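Local coordinates for protein beta-N-acetylglucosaminidase Nag2 (Vibrio harveyi, PDB 6EZR) that probably hydrolyses terminal non-reducing N-acetyl-hexosamine residues from N-acetyl-beta-D-hexosaminides, as a glycoside hydrolase of family 20, at residues A[17-22]-A[82-87]. Residues are numbered along the deposited sequence; the frame is centred on the assembly and turned at random.
Sequences KQNCRF and EFSIGS
The carbonyl oxygen of Phe-83 accepts an almost straight hydrogen bond from Phe-22 N at 2.8 Å, while Arg-21 CA, 3.5 Å from the same oxygen, adds a weaker CA-H...O contact. Phe-83 N answers with a longer bond to Phe-22 O. One hydrogen-bonded pair further along, Cys-20 and Ile-85 exchange two more backbone bonds, Ile-85 N reaching Cys-20 O at 2.9 Å. These pairs join strand 19-28 antiparallel to strand 78-85, an outermost strand of the eight-stranded N-terminal sheet; strand 6-16 lies on the other flank of 19-28. On the buried face of the sheet, the rings of Phe-22 and Phe-83 lie nearly parallel, 26° apart, but slid so far that they hardly overlap; instead CB of Phe-22 sits over a face of the Phe-83 ring. Ile-85, whose CG1 stands between its backbone N and carbonyl carbon (chi1 63°), brings that carbon to the edge of the Phe-22 ring, 3.7 Å from CE2, and equally near CB of Cys-20. The small, apolar Cys-20 suits this buried spot, its CB packing against the isoleucine branch, and Leu-10 and Val-12 of strand 6-16 also touch Phe-22. The opposite, more exposed face suits polar and charged residues. There the bend at chi3 (64°) of Arg-21 carries NH1 to Glu-82 OE2, 2.6 Å away, in a salt bridge met at the guanidinium edge, though its hydrogen bond is weak. Glu-82 OE1 is held by Tyr-80 OH. Nearby, a water donates to Asn-19 OD1 and also bonds Ser-84 OG at 2.8 Å, linking two short polar side chains across the strands.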
loop_
_atom_site.group_PDB
_atom_site.type_symbol
_atom_site.label_atom_id
_atom_site.label_comp_id
_atom_site.label_asym_id
_atom_site.label_seq_id
_atom_site.Cartn_x
_atom_site.Cartn_y
_atom_site.Cartn_z
ATOM N N LYS A 17 -28.874 1.434 13.953
ATOM C CA LYS A 17 -28.005 0.251 13.939
ATOM C C LYS A 17 -27.868 -0.372 12.523
ATOM O O LYS A 17 -28.855 -0.782 11.914
ATOM C CB LYS A 17 -28.515 -0.782 14.943
ATOM C CG LYS A 17 -27.487 -1.838 15.303
ATOM C CD LYS A 17 -28.085 -3.238 15.352
ATOM C CE LYS A 17 -27.002 -4.308 15.384
ATOM N NZ LYS A 17 -26.518 -4.558 16.766
ATOM N N GLN A 18 -26.638 -0.357 12.001
ATOM C CA GLN A 18 -26.292 -0.878 10.663
ATOM C C GLN A 18 -27.099 -0.342 9.456
ATOM O O GLN A 18 -27.209 -1.029 8.436
ATOM C CB GLN A 18 -26.310 -2.420 10.673
ATOM C CG GLN A 18 -25.287 -3.062 11.601
ATOM C CD GLN A 18 -23.845 -2.691 11.276
ATOM O OE1 GLN A 18 -23.480 -2.513 10.109
ATOM N NE2 GLN A 18 -23.012 -2.588 12.309
ATOM N N ASN A 19 -27.636 0.875 9.563
ATOM C CA ASN A 19 -28.357 1.513 8.451
ATOM C C ASN A 19 -28.223 3.036 8.461
ATOM O O ASN A 19 -28.481 3.664 9.492
ATOM C CB ASN A 19 -29.834 1.158 8.496
ATOM C CG ASN A 19 -30.586 1.643 7.274
ATOM O OD1 ASN A 19 -31.173 2.724 7.281
ATOM N ND2 ASN A 19 -30.563 0.852 6.216
ATOM N N CYS A 20 -27.815 3.611 7.322
ATOM C CA CYS A 20 -27.820 5.063 7.112
ATOM C C CYS A 20 -28.679 5.429 5.920
ATOM O O CYS A 20 -28.564 4.798 4.871
ATOM C CB CYS A 20 -26.410 5.595 6.862
ATOM S SG CYS A 20 -25.384 5.638 8.340
ATOM N N ARG A 21 -29.500 6.470 6.079
ATOM C CA ARG A 21 -30.339 6.984 4.993
ATOM C C ARG A 21 -29.898 8.401 4.642
ATOM O O ARG A 21 -29.661 9.225 5.537
ATOM C CB ARG A 21 -31.822 6.958 5.381
ATOM C CG ARG A 21 -32.775 7.201 4.220
ATOM C CD ARG A 21 -34.212 6.880 4.605
ATOM N NE ARG A 21 -34.686 7.772 5.661
ATOM C CZ ARG A 21 -35.488 8.820 5.502
ATOM N NH1 ARG A 21 -35.975 9.157 4.327
ATOM N NH2 ARG A 21 -35.819 9.537 6.555
ATOM N N PHE A 22 -29.781 8.661 3.340
ATOM C CA PHE A 22 -29.339 9.942 2.818
ATOM C C PHE A 22 -30.367 10.566 1.883
ATOM O O PHE A 22 -31.101 9.858 1.188
ATOM C CB PHE A 22 -28.031 9.796 2.040
ATOM C CG PHE A 22 -26.902 9.201 2.836
ATOM C CD1 PHE A 22 -26.032 10.010 3.556
ATOM C CD2 PHE A 22 -26.704 7.829 2.851
ATOM C CE1 PHE A 22 -24.983 9.451 4.282
ATOM C CE2 PHE A 22 -25.660 7.269 3.568
ATOM C CZ PHE A 22 -24.797 8.077 4.283
ATOM N N GLU A 82 -33.664 9.685 -2.356
ATOM C CA GLU A 82 -33.164 9.030 -1.151
ATOM C C GLU A 82 -32.579 7.666 -1.453
ATOM O O GLU A 82 -33.022 6.971 -2.367
ATOM C CB GLU A 82 -34.264 8.872 -0.127
ATOM C CG GLU A 82 -34.629 10.185 0.528
ATOM C CD GLU A 82 -35.808 10.074 1.460
ATOM O OE1 GLU A 82 -36.283 11.133 1.929
ATOM O OE2 GLU A 82 -36.243 8.934 1.748
ATOM N N PHE A 83 -31.566 7.300 -0.678
ATOM C CA PHE A 83 -31.005 5.953 -0.695
ATOM C C PHE A 83 -30.429 5.644 0.678
ATOM O O PHE A 83 -30.264 6.534 1.529
ATOM C CB PHE A 83 -29.940 5.800 -1.794
ATOM C CG PHE A 83 -28.690 6.598 -1.554
ATOM C CD1 PHE A 83 -28.591 7.919 -1.998
ATOM C CD2 PHE A 83 -27.607 6.033 -0.885
ATOM C CE1 PHE A 83 -27.434 8.663 -1.774
ATOM C CE2 PHE A 83 -26.456 6.771 -0.652
ATOM C CZ PHE A 83 -26.370 8.090 -1.095
ATOM N N SER A 84 -30.121 4.371 0.872
ATOM C CA SER A 84 -29.572 3.873 2.118
ATOM C C SER A 84 -28.381 2.957 1.870
ATOM O O SER A 84 -28.229 2.373 0.785
ATOM C CB SER A 84 -30.645 3.121 2.911
ATOM O OG SER A 84 -31.630 4.003 3.421
ATOM N N ILE A 85 -27.551 2.854 2.905
ATOM C CA ILE A 85 -26.389 1.966 2.947
ATOM C C ILE A 85 -26.430 1.178 4.250
ATOM O O ILE A 85 -27.019 1.618 5.243
ATOM C CB ILE A 85 -25.049 2.739 2.860
ATOM C CG1 ILE A 85 -24.857 3.668 4.056
ATOM C CG2 ILE A 85 -24.998 3.550 1.582
ATOM C CD1 ILE A 85 -23.472 4.276 4.188
ATOM N N GLY A 86 -25.791 0.019 4.241
ATOM C CA GLY A 86 -25.702 -0.818 5.422
ATOM C C GLY A 86 -24.443 -0.441 6.154
ATOM O O GLY A 86 -23.403 -1.067 5.970
ATOM N N SER A 87 -24.512 0.616 6.950
ATOM C CA SER A 87 -23.359 1.010 7.751
ATOM C C SER A 87 -23.720 1.885 8.938
ATOM O O SER A 87 -24.818 2.464 9.033
ATOM C CB SER A 87 -22.286 1.702 6.883
ATOM O OG SER A 87 -22.177 3.099 7.125
HETATM O O HOH W 1 -33.307 3.060 5.439
#